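Local structure of protein YiiM (Escherichia coli, 1O65) at residues A[201-206]-A[211-216]; A[126-131]-A[184-189]; A[188-193]-A[215-220]; A[147-152]-A[227-232]. The protein probably binds molybdenum through its MOSC domain and may act as an oxidoreductase on nitrogenous compounds. All blocks are in the same frame, centred on the assembly; numbering follows the deposited sequence.

Contact 1 (A[201-206]-A[211-216])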
loop_
_atom_site.group_PDB
_atom_site.type_symbol
_atom_site.label_atom_id
_atom_site.label_comp_id
_atom_site.label_asym_id
_atom_site.label_seq_id
_atom_site.Cartn_x
_atom_site.Cartn_y
_atom_site.Cartn_z
ATOM N N HIS A 201 19.771 -4.452 -4.060
ATOM C CA HIS A 201 19.887 -5.881 -3.727
ATOM C C HIS A 201 19.097 -6.167 -2.443
ATOM O O HIS A 201 18.422 -7.175 -2.284
ATOM C CB HIS A 201 21.341 -6.301 -3.591
ATOM C CG HIS A 201 21.558 -7.718 -3.168
ATOM N ND1 HIS A 201 21.748 -8.052 -1.831
ATOM C CD2 HIS A 201 21.622 -8.871 -3.840
ATOM C CE1 HIS A 201 21.932 -9.369 -1.725
ATOM N NE2 HIS A 201 21.848 -9.878 -2.934
ATOM N N ARG A 202 19.173 -5.224 -1.526
ATOM C CA ARG A 202 18.470 -5.359 -0.252
ATOM C C ARG A 202 16.961 -5.389 -0.442
ATOM O O ARG A 202 16.297 -6.273 0.103
ATOM C CB ARG A 202 18.975 -4.269 0.682
ATOM C CG ARG A 202 18.006 -3.750 1.709
ATOM C CD ARG A 202 18.829 -2.967 2.774
ATOM N NE ARG A 202 18.202 -3.196 4.060
ATOM C CZ ARG A 202 17.295 -2.413 4.600
ATOM N NH1 ARG A 202 16.959 -1.324 3.895
ATOM N NH2 ARG A 202 16.806 -2.727 5.809
ATOM N N LEU A 203 16.381 -4.519 -1.266
ATOM C CA LEU A 203 14.945 -4.504 -1.486
ATOM C C LEU A 203 14.491 -5.773 -2.183
ATOM O O LEU A 203 13.460 -6.370 -1.823
ATOM C CB LEU A 203 14.440 -3.266 -2.221
ATOM C CG LEU A 203 12.925 -3.215 -2.512
ATOM C CD1 LEU A 203 12.087 -3.380 -1.254
ATOM C CD2 LEU A 203 12.564 -1.875 -3.165
ATOM N N LEU A 204 15.262 -6.283 -3.117
ATOM C CA LEU A 204 14.933 -7.503 -3.851
ATOM C C LEU A 204 14.961 -8.724 -2.936
ATOM O O LEU A 204 14.388 -9.743 -3.324
ATOM C CB LEU A 204 15.856 -7.742 -5.034
ATOM C CG LEU A 204 15.713 -6.872 -6.283
ATOM C CD1 LEU A 204 16.989 -6.934 -7.112
ATOM C CD2 LEU A 204 14.520 -7.311 -7.158
ATOM N N SER A 205 15.534 -8.647 -1.742
ATOM C CA SER A 205 15.637 -9.723 -0.783
ATOM C C SER A 205 14.444 -9.799 0.169
ATOM O O SER A 205 14.272 -10.776 0.898
ATOM C CB SER A 205 16.928 -9.541 0.073
ATOM O OG SER A 205 18.055 -9.643 -0.834
ATOM N N ALA A 206 13.671 -8.740 0.257
ATOM C CA ALA A 206 12.511 -8.715 1.128
ATOM C C ALA A 206 11.457 -9.698 0.634
ATOM O O ALA A 206 10.944 -9.621 -0.497
ATOM C CB ALA A 206 11.899 -7.319 1.158
ATOM N N LYS A 211 5.849 -8.785 -8.040
ATOM C CA LYS A 211 6.616 -9.094 -9.249
ATOM C C LYS A 211 7.025 -7.818 -9.967
ATOM O O LYS A 211 8.179 -7.673 -10.398
ATOM C CB LYS A 211 5.863 -10.014 -10.198
ATOM C CG LYS A 211 5.631 -11.419 -9.657
ATOM C CD LYS A 211 5.020 -12.272 -10.771
ATOM C CE LYS A 211 4.995 -13.741 -10.414
ATOM N NZ LYS A 211 4.786 -13.983 -8.944
ATOM N N SER A 212 6.115 -6.866 -10.004
ATOM C CA SER A 212 6.409 -5.591 -10.660
ATOM C C SER A 212 7.506 -4.835 -9.909
ATOM O O SER A 212 8.360 -4.212 -10.530
ATOM C CB SER A 212 5.131 -4.774 -10.783
ATOM O OG SER A 212 4.855 -4.136 -9.567
ATOM N N TRP A 213 7.540 -4.863 -8.578
ATOM C CA TRP A 213 8.643 -4.164 -7.892
ATOM C C TRP A 213 9.942 -4.932 -8.087
ATOM O O TRP A 213 11.000 -4.315 -8.208
ATOM C CB TRP A 213 8.297 -3.893 -6.428
ATOM C CG TRP A 213 7.560 -2.597 -6.258
ATOM C CD1 TRP A 213 6.389 -2.250 -6.867
ATOM C CD2 TRP A 213 7.966 -1.466 -5.476
ATOM N NE1 TRP A 213 6.038 -0.979 -6.489
ATOM C CE2 TRP A 213 6.979 -0.471 -5.647
ATOM C CE3 TRP A 213 9.065 -1.197 -4.665
ATOM C CZ2 TRP A 213 7.040 0.771 -5.020
ATOM C CZ3 TRP A 213 9.130 0.039 -4.030
ATOM C CH2 TRP A 213 8.131 1.009 -4.208
ATOM N N THR A 214 9.894 -6.264 -8.140
ATOM C CA THR A 214 11.083 -7.073 -8.401
ATOM C C THR A 214 11.685 -6.713 -9.759
ATOM O O THR A 214 12.885 -6.500 -9.935
ATOM C CB THR A 214 10.710 -8.572 -8.391
ATOM O OG1 THR A 214 10.278 -8.912 -7.051
ATOM C CG2 THR A 214 11.894 -9.425 -8.795
ATOM N N ARG A 215 10.798 -6.619 -10.752
ATOM C CA ARG A 215 11.152 -6.238 -12.104
ATOM C C ARG A 215 11.805 -4.867 -12.152
ATOM O O ARG A 215 12.925 -4.720 -12.653
ATOM C CB ARG A 215 9.876 -6.255 -12.974
ATOM C CG ARG A 215 10.128 -5.835 -14.405
ATOM C CD ARG A 215 8.855 -5.734 -15.207
ATOM N NE ARG A 215 9.068 -5.735 -16.616
ATOM C CZ ARG A 215 9.737 -4.987 -17.449
ATOM N NH1 ARG A 215 10.436 -3.932 -17.033
ATOM N NH2 ARG A 215 9.709 -5.301 -18.755
ATOM N N THR A 216 11.172 -3.847 -11.574
ATOM C CA THR A 216 11.754 -2.501 -11.588
ATOM C C THR A 216 13.146 -2.497 -10.962
ATOM O O THR A 216 14.109 -1.941 -11.496
ATOM C CB THR A 216 10.876 -1.529 -10.790
ATOM O OG1 THR A 216 9.583 -1.507 -11.396
ATOM C CG2 THR A 216 11.463 -0.125 -10.741
HETATM O O HOH W 1 12.145 -10.478 -5.058
#
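Leu-204 meets Thr-214 with one branch of its side chain, and the atoms before that branch mainly position it. Its CB lies beyond contact of 211-216, with CG turned opposite the carbonyl carbon (chi1 -73°). CG is still 4.6 Å from Thr-214 O. At the fork chi2 of 160° sends CD2 to the opposing helix, while CD1 stays farther off. CD2 lies 3.3 Å from Thr-214 O, a tight approach of a methyl to a backbone carbonyl. The same methyl packs against Thr-214 CG2 at 3.7 Å and also reaches Met-217. The hydroxyl of Thr-214 faces a water, 3.1 Å from OG1, that donates to Leu-204 O at 2.9 Å, so a polar bridge runs beside the apolar one. OG1 is also bonded to Ser-210 O. One residue back, Leu-203 CD2 sits at the edge of the Trp-213 indole, in the ring plane, 3.9 Å from CE3. Ala-186 and Met-217 also touch the Leu-203 side chain, which makes it part of a buried apolar cluster. The arrangement is that of two consecutive helices, 197-204 and 211-223, packed roughly antiparallel across a short loop, within the YiiM-like three-helix domain.

Contact 2 (A[126-131]-A[184-189])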
loop_
_atom_site.group_PDB
_atom_site.type_symbol
_atom_site.label_atom_id
_atom_site.label_comp_id
_atom_site.label_asym_id
_atom_site.label_seq_id
_atom_site.Cartn_x
_atom_site.Cartn_y
_atom_site.Cartn_z
ATOM N N SER A 126 2.960 -6.505 -0.100
ATOM C CA SER A 126 3.756 -6.816 -1.296
ATOM C C SER A 126 4.514 -5.639 -1.850
ATOM O O SER A 126 5.520 -5.801 -2.543
ATOM C CB SER A 126 2.781 -7.372 -2.357
ATOM O OG SER A 126 2.007 -6.268 -2.833
ATOM N N GLN A 127 4.081 -4.412 -1.559
ATOM C CA GLN A 127 4.787 -3.227 -2.048
ATOM C C GLN A 127 4.139 -1.954 -1.508
ATOM O O GLN A 127 2.972 -1.965 -1.101
ATOM C CB GLN A 127 4.707 -3.147 -3.591
ATOM C CG GLN A 127 3.269 -3.012 -4.101
ATOM C CD GLN A 127 3.216 -2.672 -5.588
ATOM O OE1 GLN A 127 3.456 -3.491 -6.472
ATOM N NE2 GLN A 127 2.951 -1.399 -5.890
ATOM N N PRO A 128 4.908 -0.874 -1.507
ATOM C CA PRO A 128 4.350 0.440 -1.141
ATOM C C PRO A 128 3.407 0.828 -2.266
ATOM O O PRO A 128 3.527 0.221 -3.343
ATOM C CB PRO A 128 5.545 1.349 -1.037
ATOM C CG PRO A 128 6.759 0.489 -1.074
ATOM C CD PRO A 128 6.362 -0.824 -1.697
ATOM N N ARG A 129 2.345 1.572 -2.019
ATOM C CA ARG A 129 1.445 1.992 -3.089
ATOM C C ARG A 129 2.147 3.096 -3.897
ATOM O O ARG A 129 2.769 4.002 -3.332
ATOM C CB ARG A 129 0.107 2.445 -2.524
ATOM C CG ARG A 129 -0.952 2.853 -3.570
ATOM C CD ARG A 129 -0.851 4.362 -3.842
ATOM N NE ARG A 129 -2.045 4.849 -4.536
ATOM C CZ ARG A 129 -3.228 5.056 -3.954
ATOM N NH1 ARG A 129 -3.390 4.820 -2.647
ATOM N NH2 ARG A 129 -4.248 5.461 -4.703
ATOM N N SER A 130 2.091 3.003 -5.188
ATOM C CA SER A 130 2.666 3.900 -6.167
ATOM C C SER A 130 1.747 5.038 -6.597
ATOM O O SER A 130 0.919 4.848 -7.486
ATOM C CB SER A 130 2.934 3.085 -7.459
ATOM O OG SER A 130 4.285 2.799 -7.640
ATOM N N PRO A 131 1.961 6.246 -6.112
ATOM C CA PRO A 131 1.154 7.391 -6.513
ATOM C C PRO A 131 1.087 7.512 -8.032
ATOM O O PRO A 131 2.075 7.341 -8.745
ATOM C CB PRO A 131 1.837 8.590 -5.901
ATOM C CG PRO A 131 3.074 8.128 -5.268
ATOM C CD PRO A 131 3.073 6.635 -5.228
ATOM N N GLN A 184 8.425 2.247 4.412
ATOM C CA GLN A 184 9.073 3.545 4.311
ATOM C C GLN A 184 10.406 3.390 3.589
ATOM O O GLN A 184 10.675 4.137 2.655
ATOM C CB GLN A 184 9.269 4.185 5.685
ATOM C CG GLN A 184 10.066 5.491 5.651
ATOM C CD GLN A 184 10.197 6.058 7.069
ATOM O OE1 GLN A 184 10.778 5.446 7.962
ATOM N NE2 GLN A 184 9.640 7.240 7.287
ATOM N N GLU A 185 11.202 2.420 4.020
ATOM C CA GLU A 185 12.473 2.141 3.367
ATOM C C GLU A 185 12.273 1.764 1.896
ATOM O O GLU A 185 12.961 2.288 1.032
ATOM C CB GLU A 185 13.229 1.030 4.071
ATOM C CG GLU A 185 13.691 1.327 5.491
ATOM C CD GLU A 185 14.261 0.060 6.139
ATOM O OE1 GLU A 185 15.373 -0.321 5.682
ATOM O OE2 GLU A 185 13.592 -0.517 7.022
ATOM N N ALA A 186 11.348 0.859 1.582
ATOM C CA ALA A 186 11.135 0.471 0.202
ATOM C C ALA A 186 10.748 1.709 -0.620
ATOM O O ALA A 186 11.289 1.912 -1.700
ATOM C CB ALA A 186 10.093 -0.611 0.060
ATOM N N ALA A 187 9.816 2.511 -0.071
ATOM C CA ALA A 187 9.414 3.714 -0.744
ATOM C C ALA A 187 10.635 4.609 -0.966
ATOM O O ALA A 187 10.809 5.004 -2.127
ATOM C CB ALA A 187 8.303 4.484 -0.032
ATOM N N ALA A 188 11.504 4.792 -0.001
ATOM C CA ALA A 188 12.672 5.639 -0.114
ATOM C C ALA A 188 13.697 5.112 -1.114
ATOM O O ALA A 188 14.377 5.839 -1.850
ATOM C CB ALA A 188 13.360 5.797 1.269
ATOM N N ILE A 189 13.912 3.817 -1.080
ATOM C CA ILE A 189 14.811 3.156 -2.007
ATOM C C ILE A 189 14.295 3.337 -3.438
ATOM O O ILE A 189 15.070 3.451 -4.389
ATOM C CB ILE A 189 14.903 1.634 -1.713
ATOM C CG1 ILE A 189 15.591 1.396 -0.369
ATOM C CG2 ILE A 189 15.616 0.949 -2.866
ATOM C CD1 ILE A 189 15.613 -0.029 0.140
#
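Pro-128 turns the outer edge of its ring onto Ala-186 and Ala-187, where the end of strand 121-128 in the mixed sheet of the MOSC domain packs against helix 183-191 of the three-helix domain. The CG end of the ring is directed at the methyl of Ala-186: both CB atoms point across the interface, and CG of the proline comes within 3.7 Å of Ala-186 CB. CD lies slightly farther from the same methyl, at 4.1 Å. Ala-187 presents itself differently. Its methyl leaves the helix to one side of the direct line to the strand and meets the proline at CB, 4.3 Å away, while its backbone N is 3.8 Å from the ring CG. The ring thus rests against two successive small residues, and the backbones come close, with 6.0 Å between the CA atoms of Pro-128 and Ala-187. The contact is buried and apolar; Met-112, Val-183 and Trp-213 supply further side chains round the proline. Neighbouring Gln-127 leads its chain away from the helix, and its OE1 is bonded to Ser-210 OG. The amide then folds back on its own strand: Gln-127 NE2 donates to Pro-128 O over 3.1 Å with an N-H...O angle of 145°. The donor approaches almost in line with the carbonyl, at a C=O...N angle of 163°, and the acceptor lies 19° out of the glutamine amide plane.

Contact 3 (A[188-193]-A[215-220])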
loop_
_atom_site.group_PDB
_atom_site.type_symbol
_atom_site.label_atom_id
_atom_site.label_comp_id
_atom_site.label_asym_id
_atom_site.label_seq_id
_atom_site.Cartn_x
_atom_site.Cartn_y
_atom_site.Cartn_z
ATOM N N ALA A 188 11.504 4.792 -0.001
ATOM C CA ALA A 188 12.672 5.639 -0.114
ATOM C C ALA A 188 13.697 5.112 -1.114
ATOM O O ALA A 188 14.377 5.839 -1.850
ATOM C CB ALA A 188 13.360 5.797 1.269
ATOM N N ILE A 189 13.912 3.817 -1.080
ATOM C CA ILE A 189 14.811 3.156 -2.007
ATOM C C ILE A 189 14.295 3.337 -3.438
ATOM O O ILE A 189 15.070 3.451 -4.389
ATOM C CB ILE A 189 14.903 1.634 -1.713
ATOM C CG1 ILE A 189 15.591 1.396 -0.369
ATOM C CG2 ILE A 189 15.616 0.949 -2.866
ATOM C CD1 ILE A 189 15.613 -0.029 0.140
ATOM N N ALA A 190 12.994 3.274 -3.643
ATOM C CA ALA A 190 12.460 3.422 -4.986
ATOM C C ALA A 190 12.485 4.865 -5.474
ATOM O O ALA A 190 12.800 5.051 -6.638
ATOM C CB ALA A 190 10.996 2.970 -5.084
ATOM N N TRP A 191 12.133 5.819 -4.595
ATOM C CA TRP A 191 11.940 7.174 -5.092
ATOM C C TRP A 191 12.731 8.293 -4.459
ATOM O O TRP A 191 12.640 9.428 -4.944
ATOM C CB TRP A 191 10.437 7.509 -4.908
ATOM C CG TRP A 191 9.452 6.553 -5.467
ATOM C CD1 TRP A 191 9.415 6.084 -6.755
ATOM C CD2 TRP A 191 8.350 5.930 -4.796
ATOM N NE1 TRP A 191 8.357 5.240 -6.905
ATOM C CE2 TRP A 191 7.680 5.125 -5.732
ATOM C CE3 TRP A 191 7.836 6.013 -3.495
ATOM C CZ2 TRP A 191 6.541 4.357 -5.424
ATOM C CZ3 TRP A 191 6.711 5.259 -3.200
ATOM C CH2 TRP A 191 6.080 4.430 -4.140
ATOM N N HIS A 192 13.438 8.099 -3.346
ATOM C CA HIS A 192 14.142 9.218 -2.732
ATOM C C HIS A 192 15.648 9.157 -2.866
ATOM O O HIS A 192 16.295 10.200 -2.978
ATOM C CB HIS A 192 13.795 9.305 -1.221
ATOM C CG HIS A 192 12.345 9.498 -0.915
ATOM N ND1 HIS A 192 11.815 9.241 0.320
ATOM C CD2 HIS A 192 11.293 9.877 -1.674
ATOM C CE1 HIS A 192 10.518 9.481 0.333
ATOM N NE2 HIS A 192 10.166 9.873 -0.892
ATOM N N MET A 193 16.264 7.978 -2.786
ATOM C CA MET A 193 17.710 7.920 -2.858
ATOM C C MET A 193 18.267 7.792 -4.260
ATOM O O MET A 193 17.597 7.385 -5.213
ATOM C CB MET A 193 18.290 6.826 -1.983
ATOM C CG MET A 193 17.525 5.552 -1.794
ATOM S SD MET A 193 18.620 4.123 -1.522
ATOM C CE MET A 193 18.963 3.662 -3.208
ATOM N N ARG A 215 10.798 -6.619 -10.752
ATOM C CA ARG A 215 11.152 -6.238 -12.104
ATOM C C ARG A 215 11.805 -4.867 -12.152
ATOM O O ARG A 215 12.925 -4.720 -12.653
ATOM C CB ARG A 215 9.876 -6.255 -12.974
ATOM C CG ARG A 215 10.128 -5.835 -14.405
ATOM C CD ARG A 215 8.855 -5.734 -15.207
ATOM N NE ARG A 215 9.068 -5.735 -16.616
ATOM C CZ ARG A 215 9.737 -4.987 -17.449
ATOM N NH1 ARG A 215 10.436 -3.932 -17.033
ATOM N NH2 ARG A 215 9.709 -5.301 -18.755
ATOM N N THR A 216 11.172 -3.847 -11.574
ATOM C CA THR A 216 11.754 -2.501 -11.588
ATOM C C THR A 216 13.146 -2.497 -10.962
ATOM O O THR A 216 14.109 -1.941 -11.496
ATOM C CB THR A 216 10.876 -1.529 -10.790
ATOM O OG1 THR A 216 9.583 -1.507 -11.396
ATOM C CG2 THR A 216 11.463 -0.125 -10.741
ATOM N N MET A 217 13.215 -3.105 -9.769
ATOM C CA MET A 217 14.510 -3.103 -9.076
ATOM C C MET A 217 15.513 -3.908 -9.857
ATOM O O MET A 217 16.630 -3.421 -10.041
ATOM C CB MET A 217 14.398 -3.506 -7.612
ATOM C CG MET A 217 13.477 -2.554 -6.860
ATOM S SD MET A 217 14.128 -0.868 -6.852
ATOM C CE MET A 217 12.625 0.078 -6.678
ATOM N N GLN A 218 15.108 -5.068 -10.393
ATOM C CA GLN A 218 16.103 -5.816 -11.192
ATOM C C GLN A 218 16.512 -5.015 -12.427
ATOM O O GLN A 218 17.687 -5.015 -12.809
ATOM C CB GLN A 218 15.577 -7.187 -11.586
ATOM C CG GLN A 218 16.601 -8.045 -12.328
ATOM C CD GLN A 218 17.803 -8.413 -11.494
ATOM O OE1 GLN A 218 17.776 -9.201 -10.537
ATOM N NE2 GLN A 218 18.948 -7.837 -11.861
ATOM N N LYS A 219 15.557 -4.317 -13.082
ATOM C CA LYS A 219 15.939 -3.502 -14.234
ATOM C C LYS A 219 16.949 -2.425 -13.830
ATOM O O LYS A 219 17.832 -2.119 -14.643
ATOM C CB LYS A 219 14.818 -2.840 -15.000
ATOM C CG LYS A 219 13.857 -3.778 -15.710
ATOM C CD LYS A 219 14.595 -4.736 -16.605
ATOM C CE LYS A 219 13.645 -5.491 -17.547
ATOM N NZ LYS A 219 14.471 -6.371 -18.433
ATOM N N ARG A 220 16.843 -1.881 -12.618
ATOM C CA ARG A 220 17.827 -0.855 -12.251
ATOM C C ARG A 220 19.227 -1.447 -12.098
ATOM O O ARG A 220 20.186 -0.802 -12.532
ATOM C CB ARG A 220 17.427 -0.137 -10.961
ATOM C CG ARG A 220 16.178 0.750 -11.171
ATOM C CD ARG A 220 15.864 1.382 -9.804
ATOM N NE ARG A 220 14.576 2.043 -9.795
ATOM C CZ ARG A 220 14.179 2.840 -8.808
ATOM N NH1 ARG A 220 15.004 3.048 -7.778
ATOM N NH2 ARG A 220 12.998 3.419 -8.872
#
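Ala-190, in the last turn of helix 183-191, lies 8.0 Å from Met-217 of helix 211-223 between CA atoms, the closest CA pair of these two segments. They belong to the first and last helices of the YiiM-like three-helix domain, and long side chains from helix 211-223 span the gap. Met-217 bends at chi2 (-63°), which carries its terminal methyl across to Ala-190; CE is 3.7 Å from Ala-190 CB. The same CE stands 3.8 Å above the guanidinium plane of Arg-220, over its centre, so one methyl packs on the alanine and covers a face of the arginine. Ala-190 CB in turn lies over one face of the Trp-191 ring, toward its rim. Arg-220 runs extended from CG to NE and brings its flat head edge-on to the carbonyls at the helix end. NH1 makes only weak bonds there, 3.2 Å to Ala-190 O and 3.4 Å to Ile-189 O. The positive group at the C-terminal end of a helix is probably favoured by the partial negative charge of these carbonyls. Its strongest polar partner is Glu-227, whose OE2 forms a salt bridge with NH2. That NH2 also makes the straightest bond to the helix end: it donates to Ala-190 O over 2.8 Å at an N-H...O angle of 158°, in the carbonyl plane on a lone pair, with the oxygen 3° out of the guanidinium plane.

Contact 4 (A[147-152]-A[227-232])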
loop_
_atom_site.group_PDB
_atom_site.type_symbol
_atom_site.label_atom_id
_atom_site.label_comp_id
_atom_site.label_asym_id
_atom_site.label_seq_id
_atom_site.Cartn_x
_atom_site.Cartn_y
_atom_site.Cartn_z
ATOM N N LEU A 147 3.466 15.005 -4.288
ATOM C CA LEU A 147 3.440 15.193 -2.842
ATOM C C LEU A 147 3.421 13.849 -2.131
ATOM O O LEU A 147 4.287 13.617 -1.289
ATOM C CB LEU A 147 2.265 16.093 -2.474
ATOM C CG LEU A 147 2.479 17.540 -2.082
ATOM C CD1 LEU A 147 3.772 18.182 -2.574
ATOM C CD2 LEU A 147 1.293 18.378 -2.609
ATOM N N MET A 148 2.495 12.934 -2.442
ATOM C CA MET A 148 2.500 11.631 -1.774
ATOM C C MET A 148 3.859 10.946 -1.886
ATOM O O MET A 148 4.424 10.497 -0.882
ATOM C CB MET A 148 1.473 10.644 -2.301
ATOM C CG MET A 148 0.047 11.097 -2.387
ATOM S SD MET A 148 -1.011 9.866 -3.141
ATOM C CE MET A 148 -0.764 8.454 -2.066
ATOM N N GLN A 149 4.385 10.859 -3.113
ATOM C CA GLN A 149 5.686 10.204 -3.307
ATOM C C GLN A 149 6.810 10.877 -2.522
ATOM O O GLN A 149 7.631 10.174 -1.887
ATOM C CB GLN A 149 6.024 10.093 -4.785
ATOM C CG GLN A 149 7.249 9.204 -5.051
ATOM C CD GLN A 149 7.646 9.322 -6.513
ATOM O OE1 GLN A 149 7.035 8.715 -7.387
ATOM N NE2 GLN A 149 8.654 10.145 -6.767
ATOM N N ASN A 150 6.859 12.194 -2.523
ATOM C CA ASN A 150 7.879 12.930 -1.790
ATOM C C ASN A 150 7.817 12.742 -0.275
ATOM O O ASN A 150 8.825 12.584 0.391
ATOM C CB ASN A 150 7.786 14.431 -2.096
ATOM C CG ASN A 150 8.263 14.852 -3.461
ATOM O OD1 ASN A 150 8.790 14.073 -4.255
ATOM N ND2 ASN A 150 8.070 16.137 -3.790
ATOM N N THR A 151 6.626 12.677 0.316
ATOM C CA THR A 151 6.525 12.549 1.775
ATOM C C THR A 151 6.590 11.098 2.213
ATOM O O THR A 151 6.797 10.748 3.365
ATOM C CB THR A 151 5.191 13.156 2.243
ATOM O OG1 THR A 151 4.107 12.447 1.584
ATOM C CG2 THR A 151 5.163 14.640 1.931
ATOM N N GLY A 152 6.341 10.212 1.237
ATOM C CA GLY A 152 6.355 8.773 1.552
ATOM C C GLY A 152 5.002 8.348 2.093
ATOM O O GLY A 152 4.832 7.180 2.453
ATOM N N GLU A 227 14.720 4.266 -13.613
ATOM C CA GLU A 227 13.702 4.582 -14.634
ATOM C C GLU A 227 13.021 5.930 -14.328
ATOM O O GLU A 227 13.045 6.427 -13.185
ATOM C CB GLU A 227 12.667 3.450 -14.700
ATOM C CG GLU A 227 11.637 3.513 -13.567
ATOM C CD GLU A 227 12.216 3.101 -12.214
ATOM O OE1 GLU A 227 13.286 2.464 -12.126
ATOM O OE2 GLU A 227 11.642 3.452 -11.173
ATOM N N ASP A 228 12.382 6.503 -15.339
ATOM C CA ASP A 228 11.692 7.785 -15.274
ATOM C C ASP A 228 10.335 7.744 -14.595
ATOM O O ASP A 228 9.531 6.818 -14.806
ATOM C CB ASP A 228 11.473 8.328 -16.709
ATOM C CG ASP A 228 11.194 9.821 -16.668
ATOM O OD1 ASP A 228 12.171 10.584 -16.480
ATOM O OD2 ASP A 228 10.028 10.229 -16.811
ATOM N N PHE A 229 10.026 8.755 -13.809
ATOM C CA PHE A 229 8.768 8.810 -13.071
ATOM C C PHE A 229 7.770 9.827 -13.648
ATOM O O PHE A 229 6.615 9.831 -13.189
ATOM C CB PHE A 229 8.998 9.222 -11.616
ATOM C CG PHE A 229 10.037 8.514 -10.823
ATOM C CD1 PHE A 229 10.299 7.174 -10.991
ATOM C CD2 PHE A 229 10.744 9.195 -9.834
ATOM C CE1 PHE A 229 11.265 6.530 -10.238
ATOM C CE2 PHE A 229 11.700 8.555 -9.065
ATOM C CZ PHE A 229 11.972 7.224 -9.259
ATOM N N SER A 230 8.158 10.600 -14.638
ATOM C CA SER A 230 7.336 11.642 -15.182
ATOM C C SER A 230 5.952 11.248 -15.637
ATOM O O SER A 230 5.014 11.959 -15.249
ATOM C CB SER A 230 8.037 12.401 -16.330
ATOM O OG SER A 230 9.220 13.000 -15.792
ATOM N N ARG A 231 5.803 10.210 -16.448
ATOM C CA ARG A 231 4.465 9.858 -16.905
ATOM C C ARG A 231 3.557 9.408 -15.767
ATOM O O ARG A 231 2.394 9.800 -15.723
ATOM C CB ARG A 231 4.518 8.795 -18.007
ATOM C CG ARG A 231 5.159 9.306 -19.281
ATOM C CD ARG A 231 4.348 10.388 -19.949
ATOM N NE ARG A 231 4.747 10.645 -21.319
ATOM C CZ ARG A 231 5.966 10.909 -21.772
ATOM N NH1 ARG A 231 7.025 10.978 -20.967
ATOM N NH2 ARG A 231 6.155 11.098 -23.083
ATOM N N ARG A 232 4.079 8.551 -14.892
ATOM C CA ARG A 232 3.253 8.039 -13.785
ATOM C C ARG A 232 2.762 9.167 -12.902
ATOM O O ARG A 232 1.565 9.293 -12.699
ATOM C CB ARG A 232 4.034 6.998 -12.978
ATOM C CG ARG A 232 3.360 6.552 -11.689
ATOM C CD ARG A 232 4.154 5.372 -11.087
ATOM N NE ARG A 232 5.576 5.735 -10.911
ATOM C CZ ARG A 232 5.967 6.439 -9.843
ATOM N NH1 ARG A 232 5.076 6.812 -8.931
ATOM N NH2 ARG A 232 7.236 6.791 -9.681
#
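Gln-149 holds its CG opposite the backbone N (chi1 -170°) and stays extended beyond it, so that its amide projects straight from helix 144-151 toward 227-232, while Arg-232 bends at chi3 (55°) and swings its guanidinium back to meet it. The two chains cross at about a right angle, with their flat groups turned 36° from each other. Arg-232 grips end-on: NH2 and NH1 both donate to Gln-149 OE1, at 3.0 Å and 3.1 Å, and the oxygen lies near the guanidinium plane. NH1 meets the oxygen nearly head-on, whereas NH2 is tilted out of the carbonyl plane. This fork satisfies the amide oxygen of a buried side chain twice and probably sets the flip of the amide. The other end, NE2, is consequently left toward Phe-229, 3.8 Å from its CD2, approaching the ring obliquely with amide and ring planes nearly perpendicular. Just beyond Phe-229 the helix containing Arg-232 is started by a capping bond, Ser-230 N to Asp-228 OD2 at 2.9 Å, which meets the carboxylate from above its plane. Arg-232 NH1 has a second acceptor, Pro-131 O, in the loop after strand 121-128. Trp-191, at the end of helix 183-191, packs edge-to-face with Phe-229 and also touches Gln-149 and Arg-232, while His-192 NE2 bonds to Gln-149 O. The contact therefore ties helix 144-151 of the MOSC domain to the C-terminal helix 230-234, beside the end of helix 183-191.

In the fold
Contact 2 lies deepest, its centre about 8 Å from the centre of the chain, whereas the others lie about 15 to 16 Å out; contact 3 is nevertheless buried, and contacts 1 and 4 only partly. Contacts 1 and 3 share helix 211-223, contacts 2 and 3 share helix 183-191, and Trp-213 packs against residues of both contact 2 and contact 3. The chemistry changes from contact to contact: the sheet-to-helix joint of contact 2 is purely apolar, contact 1 adds a water bridge, and contacts 3 and 4 add arginines donating to oxygens, beside van der Waals packing. Contacts 2 and 4 both join MOSC segments to later parts of the chain.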